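Local coordinates for BIFUNCTIONAL PROTEIN Proline utilization A (PutA) (Corynebacterium freiburgense, PDB 5UX5), which probably converts proline to glutamate in two steps, using a flavin-dependent proline dehydrogenase and an NAD-dependent aldehyde dehydrogenase joined in one chain, at residues H544-T549 and N595-I600; R565-C570 and A899-P904; S693-I698 and N841-G846. All coordinates share one frame; numbering follows the deposited sequence.

All three contacts lie in the aldehyde dehydrogenase half of the enzyme. Their centres stand 22 to 25 Å apart, and none touches another. Along the chain, contacts 1 and 2 interlock: 565-570 falls between the two segments of contact 1. Contact 3 opens after contact 1 has closed and is nested within the long loop closed by contact 2. Segment 544-549 leads into helix 550-574, and contact 2 uses the later part of that helix. Both contacts meet helix 599-611. Contact 3 lies where the chain enters the parallel strands 696-700 and 845-852. Side chains of contacts 1 and 3 come within about 7 Å and 5 Å of the bound NAD, so both lie near the cofactor site.

Contact 1: H544-T549 and N595-I600; sequences HEAGKT and NFPVAI
The ammonium group of Lys548 carries the polar part of this contact. Its NZ donates to Asn595 O at 2.9 Å. The donor sits in the carbonyl plane, with a C=O...N angle of 156°. A turn in the lysine chain (chi3 60°) brings NZ round to this oxygen. Glu556 supplies a second partner, a salt bridge to the same nitrogen. The carboxylate also accepts from the backbone N of Val598 and of Ala599, so one glutamate ties the lysine to the start of helix 599-611.

Lys548 NZ also makes a cation-pi contact with Phe596. It lies 4.2 Å from the ring centroid and 33° off the ring normal, so the charge sits off-centre, and its nearest ring atom is Phe596 CD1. The two side chains cross at about a right angle.

Segment 595-600 carries the Asn-Phe-Pro part of the Pro-Trp-Asn-Phe-Pro sequence familiar in aldehyde dehydrogenases. It leads into helix 599-611, the helix of the beta-alpha-beta crossover from strand 580-591 to strand 614-618. The Asn595 side chain comes within about 7 Å of the bound NAD, and its ND2 bonds to Gln723 O.

The apolar part centres on Pro597. Its CG meets Ala546 CB at 3.7 Å. On its CD side, the methylenes of Lys548 run past in the opposite direction, with Lys548 CD 4.1 Å from Pro597 CD.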
# COMPACT_ATOMS: atom_id res chain seq x y z
N HIS A 544 6.44 -16.11 12.85
CA HIS A 544 6.67 -16.69 14.17
C HIS A 544 7.76 -15.93 14.93
O HIS A 544 7.48 -15.28 15.94
CB HIS A 544 7.01 -18.17 14.03
CG HIS A 544 5.87 -18.97 13.50
ND1 HIS A 544 5.72 -19.25 12.15
CD2 HIS A 544 4.78 -19.50 14.11
CE1 HIS A 544 4.60 -19.93 11.97
NE2 HIS A 544 4.01 -20.09 13.14
N GLU A 545 9.01 -15.96 14.44
CA GLU A 545 10.10 -15.35 15.19
C GLU A 545 9.93 -13.84 15.28
O GLU A 545 10.09 -13.25 16.36
CB GLU A 545 11.45 -15.69 14.57
CG GLU A 545 12.61 -15.33 15.49
CD GLU A 545 13.95 -15.43 14.82
OE1 GLU A 545 14.91 -15.93 15.46
OE2 GLU A 545 14.04 -15.04 13.65
N ALA A 546 9.60 -13.19 14.17
CA ALA A 546 9.42 -11.74 14.19
C ALA A 546 8.02 -11.32 14.62
O ALA A 546 7.84 -10.17 15.03
CB ALA A 546 9.73 -11.15 12.81
N GLY A 547 7.03 -12.21 14.57
CA GLY A 547 5.70 -11.84 15.03
C GLY A 547 4.90 -10.93 14.11
O GLY A 547 4.00 -10.24 14.58
N LYS A 548 5.23 -10.89 12.82
CA LYS A 548 4.53 -10.08 11.83
C LYS A 548 3.36 -10.86 11.23
O LYS A 548 3.40 -12.08 11.10
CB LYS A 548 5.50 -9.65 10.72
CG LYS A 548 6.80 -9.09 11.29
CD LYS A 548 7.68 -8.42 10.23
CE LYS A 548 6.97 -7.27 9.57
NZ LYS A 548 7.84 -6.35 8.84
N THR A 549 2.31 -10.13 10.83
CA THR A 549 1.27 -10.75 10.02
C THR A 549 1.77 -10.98 8.60
O THR A 549 2.78 -10.41 8.17
CB THR A 549 0.02 -9.88 9.97
OG1 THR A 549 0.28 -8.64 9.29
CG2 THR A 549 -0.51 -9.61 11.39
N ASN A 595 12.42 -5.18 13.29
CA ASN A 595 11.07 -4.89 12.81
C ASN A 595 10.91 -5.22 11.33
O ASN A 595 9.79 -5.48 10.87
CB ASN A 595 10.72 -3.43 13.08
CG ASN A 595 11.59 -2.46 12.31
OD1 ASN A 595 12.66 -2.83 11.83
ND2 ASN A 595 11.12 -1.23 12.15
N PHE A 596 11.99 -5.15 10.57
CA PHE A 596 12.02 -5.57 9.17
C PHE A 596 13.15 -6.56 8.99
O PHE A 596 14.17 -6.25 8.38
CB PHE A 596 12.21 -4.37 8.24
CG PHE A 596 11.00 -3.51 8.12
CD1 PHE A 596 10.00 -3.82 7.20
CD2 PHE A 596 10.85 -2.39 8.93
CE1 PHE A 596 8.89 -3.04 7.08
CE2 PHE A 596 9.74 -1.59 8.82
CZ PHE A 596 8.75 -1.92 7.87
N PRO A 597 12.98 -7.79 9.50
CA PRO A 597 14.12 -8.70 9.64
C PRO A 597 14.57 -9.42 8.39
O PRO A 597 15.53 -10.18 8.47
CB PRO A 597 13.60 -9.70 10.67
CG PRO A 597 12.17 -9.77 10.35
CD PRO A 597 11.74 -8.36 10.04
N VAL A 598 14.01 -9.17 7.21
CA VAL A 598 14.52 -9.77 5.99
C VAL A 598 14.99 -8.72 4.99
O VAL A 598 16.10 -8.79 4.47
CB VAL A 598 13.50 -10.74 5.37
CG1 VAL A 598 14.02 -11.27 4.02
CG2 VAL A 598 13.22 -11.91 6.35
N ALA A 599 14.16 -7.70 4.73
CA ALA A 599 14.51 -6.71 3.71
C ALA A 599 15.66 -5.80 4.16
O ALA A 599 16.57 -5.51 3.37
CB ALA A 599 13.29 -5.88 3.36
N ILE A 600 15.64 -5.33 5.40
CA ILE A 600 16.69 -4.40 5.78
C ILE A 600 18.04 -5.10 5.88
O ILE A 600 18.99 -4.63 5.26
CB ILE A 600 16.32 -3.64 7.05
CG1 ILE A 600 15.24 -2.60 6.68
CG2 ILE A 600 17.59 -3.02 7.67
CD1 ILE A 600 14.69 -1.80 7.83

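Contact 2: R565-C570 and A899-P904; sequences RYYARC and AKAGGP
The ring of Tyr566 meets the Gly902-Pro904 backbone with its outer end. Cys570, one helical turn later, covers part of one ring face: its SG stands 3.7 Å above the plane, offset toward the rim. In the plane, at the ring edge, lie Tyr567 CE1 and the carbonyl carbon of Gly903. Tyr566 CE2 is 3.5 Å from Gly902 C. The phenol oxygen packs against the proline, with Tyr566 OH 3.4 Å from Pro904 CD. The proline nitrogen is also close but has no hydrogen to give. Tyr566 points its ring across the gap because CG is anti to the backbone N (chi1 -175°).

Tyr567 takes another rotamer, with CG beside its backbone N (chi1 -66°), and its hydroxyl reaches the turn further upstream. Gly902 N donates to Tyr567 OH at 2.8 Å, with an N-H...O angle of 160°. The methyl of Ala901 lies against the same oxygen, its CB 3.6 Å from Tyr567 OH. Ala901 and Gly902 are the central residues of a type II beta turn from Lys900 to Gly903. Gly902 has the positive phi usual at its place in that turn.

The rings of Phe563 and Tyr906 meet that of Tyr567 with nearly parallel planes. The tyrosine also touches helix 599-611. The contact thus fastens the later part of helix 550-574 to the loop between strands 894-895 and 911-915. On the far side of that loop, Lys900 touches strand 1056-1064 near the C-terminus.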
# COMPACT_ATOMS: atom_id res chain seq x y z
N ARG A 565 17.49 -6.70 -7.30
CA ARG A 565 17.41 -6.31 -8.70
C ARG A 565 17.75 -4.84 -8.91
O ARG A 565 18.51 -4.50 -9.82
CB ARG A 565 16.01 -6.61 -9.25
CG ARG A 565 15.72 -8.09 -9.35
CD ARG A 565 14.71 -8.41 -10.45
NE ARG A 565 13.81 -9.45 -9.97
CZ ARG A 565 14.09 -10.75 -9.96
NH1 ARG A 565 13.21 -11.59 -9.45
NH2 ARG A 565 15.25 -11.19 -10.47
N TYR A 566 17.25 -3.97 -8.04
CA TYR A 566 17.53 -2.54 -8.17
C TYR A 566 19.02 -2.26 -8.01
O TYR A 566 19.62 -1.56 -8.84
CB TYR A 566 16.73 -1.75 -7.14
CG TYR A 566 16.88 -0.27 -7.31
CD1 TYR A 566 16.34 0.36 -8.40
CD2 TYR A 566 17.56 0.52 -6.37
CE1 TYR A 566 16.44 1.71 -8.59
CE2 TYR A 566 17.67 1.92 -6.55
CZ TYR A 566 17.11 2.50 -7.67
OH TYR A 566 17.17 3.86 -7.92
N TYR A 567 19.65 -2.79 -6.95
CA TYR A 567 21.07 -2.48 -6.74
C TYR A 567 21.94 -3.15 -7.78
O TYR A 567 23.03 -2.66 -8.07
CB TYR A 567 21.53 -2.85 -5.32
CG TYR A 567 20.88 -2.03 -4.20
CD1 TYR A 567 20.53 -0.69 -4.39
CD2 TYR A 567 20.60 -2.60 -2.96
CE1 TYR A 567 19.92 0.05 -3.37
CE2 TYR A 567 20.00 -1.85 -1.94
CZ TYR A 567 19.66 -0.53 -2.15
OH TYR A 567 19.05 0.21 -1.14
N ALA A 568 21.46 -4.25 -8.38
CA ALA A 568 22.15 -4.81 -9.54
C ALA A 568 22.20 -3.81 -10.70
O ALA A 568 23.26 -3.57 -11.28
CB ALA A 568 21.48 -6.11 -9.98
N ARG A 569 21.05 -3.22 -11.04
CA ARG A 569 21.02 -2.19 -12.07
C ARG A 569 21.92 -1.02 -11.69
O ARG A 569 22.63 -0.48 -12.54
CB ARG A 569 19.59 -1.68 -12.32
CG ARG A 569 18.87 -2.29 -13.52
CD ARG A 569 17.41 -1.76 -13.60
NE ARG A 569 17.27 -0.41 -13.03
CZ ARG A 569 16.16 0.34 -13.04
NH1 ARG A 569 15.03 -0.12 -13.60
NH2 ARG A 569 16.19 1.55 -12.49
N CYS A 570 21.89 -0.61 -10.42
CA CYS A 570 22.72 0.52 -9.98
C CYS A 570 24.20 0.22 -10.16
O CYS A 570 24.98 1.11 -10.50
CB CYS A 570 22.45 0.86 -8.53
SG CYS A 570 20.98 1.75 -8.31
N ALA A 899 22.23 9.14 1.28
CA ALA A 899 21.43 8.74 0.12
C ALA A 899 20.35 7.80 0.59
O ALA A 899 20.50 7.10 1.60
CB ALA A 899 22.25 8.04 -0.96
N LYS A 900 19.24 7.79 -0.14
CA LYS A 900 18.11 6.93 0.21
C LYS A 900 18.33 5.50 -0.24
O LYS A 900 18.71 5.25 -1.38
CB LYS A 900 16.81 7.45 -0.41
CG LYS A 900 16.34 8.68 0.25
CD LYS A 900 15.08 9.23 -0.32
CE LYS A 900 14.51 10.17 0.72
NZ LYS A 900 13.15 10.51 0.36
N ALA A 901 18.08 4.57 0.66
CA ALA A 901 17.99 3.17 0.27
C ALA A 901 16.86 3.04 -0.73
O ALA A 901 15.82 3.71 -0.63
CB ALA A 901 17.73 2.29 1.49
N GLY A 902 17.08 2.16 -1.72
CA GLY A 902 16.17 2.06 -2.83
C GLY A 902 16.12 3.27 -3.73
O GLY A 902 15.14 3.45 -4.45
N GLY A 903 17.17 4.10 -3.72
CA GLY A 903 17.30 5.22 -4.64
C GLY A 903 18.61 5.09 -5.37
O GLY A 903 19.43 4.23 -5.05
N PRO A 904 18.83 5.93 -6.39
CA PRO A 904 19.96 5.70 -7.30
C PRO A 904 21.34 6.04 -6.75
O PRO A 904 22.33 5.64 -7.38
CB PRO A 904 19.62 6.61 -8.49
CG PRO A 904 18.79 7.68 -7.89
CD PRO A 904 17.96 7.01 -6.86

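Contact 3: S693-I698 and N841-G846; sequences SGKNAI and NSTGFG
Ser693 meets Phe845 through its backbone: Ser693 O is 3.6 Å from Phe845 CD2. The serine hydroxyl bonds to Glu819, and its side chain is about 5 Å from the bound NAD. Gly694 and Phe845 have the nearest CA atoms of the two segments. Gly694 CA lies 3.7 Å from Phe845 CD2, reaching the ring obliquely.

Lys695 is the centre of the contact. Its backbone N lies 3.6 Å from Phe845 CB. Its own CB touches two side chains, 3.6 Å from Phe845 CD1 and 3.8 Å from Thr843 CB. Lys695 CG continues past the methyl of Thr843, its distance to CG2 being 3.8 Å, and the two side chains cross at about a right angle. The lysine has CG anti to its nitrogen (chi1 -168°) and then bends at chi2. Its ammonium group leaves the contact to bond Ser729 OG and His818 O. Lys695 O also touches the threonine methyl, 3.5 Å from Thr843 CG2.

No hydrogen bond joins the two segments here. Thr843 OG1 instead receives a weak bond from Phe845 N, which closes the short turn through Gly844. Just beyond, the Asn696 side chain accepts from Thr848 N through OD1, and strand pairing appears at Ala697, whose backbone bonds to Gly850.

Segment 841-846 leads from the end of helix 833-841 into strand 845-852, which runs parallel to strand 696-700. Strand 728-734, also parallel, pairs with 696-700 as well, and its Leu730 touches Lys695, Ala697 and Thr843.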
# COMPACT_ATOMS: atom_id res chain seq x y z
N SER A 693 14.99 5.85 12.88
CA SER A 693 13.63 6.07 13.40
C SER A 693 13.11 7.48 13.09
O SER A 693 13.85 8.33 12.60
CB SER A 693 13.59 5.79 14.91
OG SER A 693 12.28 5.92 15.44
N GLY A 694 11.83 7.72 13.37
CA GLY A 694 11.20 8.99 13.06
C GLY A 694 9.96 9.18 13.90
O GLY A 694 9.45 8.24 14.52
N LYS A 695 9.51 10.43 13.96
CA LYS A 695 8.31 10.87 14.68
C LYS A 695 7.42 11.54 13.63
O LYS A 695 7.44 12.76 13.45
CB LYS A 695 8.66 11.84 15.84
CG LYS A 695 7.46 12.10 16.80
CD LYS A 695 7.04 10.79 17.45
CE LYS A 695 5.77 10.92 18.28
NZ LYS A 695 5.51 9.63 18.98
N ASN A 696 6.57 10.75 13.01
CA ASN A 696 5.94 11.10 11.75
C ASN A 696 4.47 11.44 11.95
O ASN A 696 3.79 10.81 12.76
CB ASN A 696 6.09 9.94 10.78
CG ASN A 696 7.50 9.43 10.73
OD1 ASN A 696 8.41 10.17 10.36
ND2 ASN A 696 7.70 8.18 11.15
N ALA A 697 4.00 12.43 11.20
CA ALA A 697 2.65 12.94 11.34
C ALA A 697 1.96 12.90 10.00
O ALA A 697 2.61 12.91 8.94
CB ALA A 697 2.65 14.37 11.87
N ILE A 698 0.62 12.83 10.04
CA ILE A 698 -0.23 13.05 8.87
C ILE A 698 -1.14 14.22 9.19
O ILE A 698 -1.89 14.18 10.18
CB ILE A 698 -1.05 11.81 8.49
CG1 ILE A 698 -0.14 10.70 7.97
CG2 ILE A 698 -2.19 12.12 7.50
CD1 ILE A 698 -0.96 9.46 7.63
N ASN A 841 7.16 19.82 11.64
CA ASN A 841 8.57 20.04 11.38
C ASN A 841 9.43 20.13 12.64
O ASN A 841 10.66 20.15 12.52
CB ASN A 841 8.74 21.32 10.55
CG ASN A 841 8.29 21.13 9.10
OD1 ASN A 841 8.30 20.01 8.57
ND2 ASN A 841 7.89 22.21 8.46
N SER A 842 8.82 20.16 13.84
CA SER A 842 9.53 20.38 15.10
C SER A 842 9.54 19.16 16.03
O SER A 842 9.64 19.30 17.25
CB SER A 842 8.93 21.57 15.83
OG SER A 842 7.53 21.46 15.91
N THR A 843 9.46 17.96 15.47
CA THR A 843 9.60 16.72 16.24
C THR A 843 11.05 16.39 16.56
O THR A 843 11.31 15.55 17.44
CB THR A 843 8.96 15.56 15.45
OG1 THR A 843 9.47 15.57 14.10
CG2 THR A 843 7.44 15.65 15.44
N GLY A 844 12.01 17.01 15.86
CA GLY A 844 13.38 16.61 15.92
C GLY A 844 13.75 15.63 14.85
O GLY A 844 14.94 15.44 14.58
N PHE A 845 12.76 15.00 14.23
CA PHE A 845 12.96 14.01 13.20
C PHE A 845 12.46 14.53 11.85
O PHE A 845 11.76 15.55 11.76
CB PHE A 845 12.25 12.70 13.58
CG PHE A 845 12.67 12.14 14.90
CD1 PHE A 845 12.15 12.64 16.08
CD2 PHE A 845 13.57 11.08 14.96
CE1 PHE A 845 12.54 12.10 17.31
CE2 PHE A 845 13.96 10.54 16.19
CZ PHE A 845 13.44 11.05 17.36
N GLY A 846 12.86 13.84 10.78
CA GLY A 846 12.32 14.17 9.48
C GLY A 846 12.31 13.00 8.52
O GLY A 846 12.86 13.11 7.42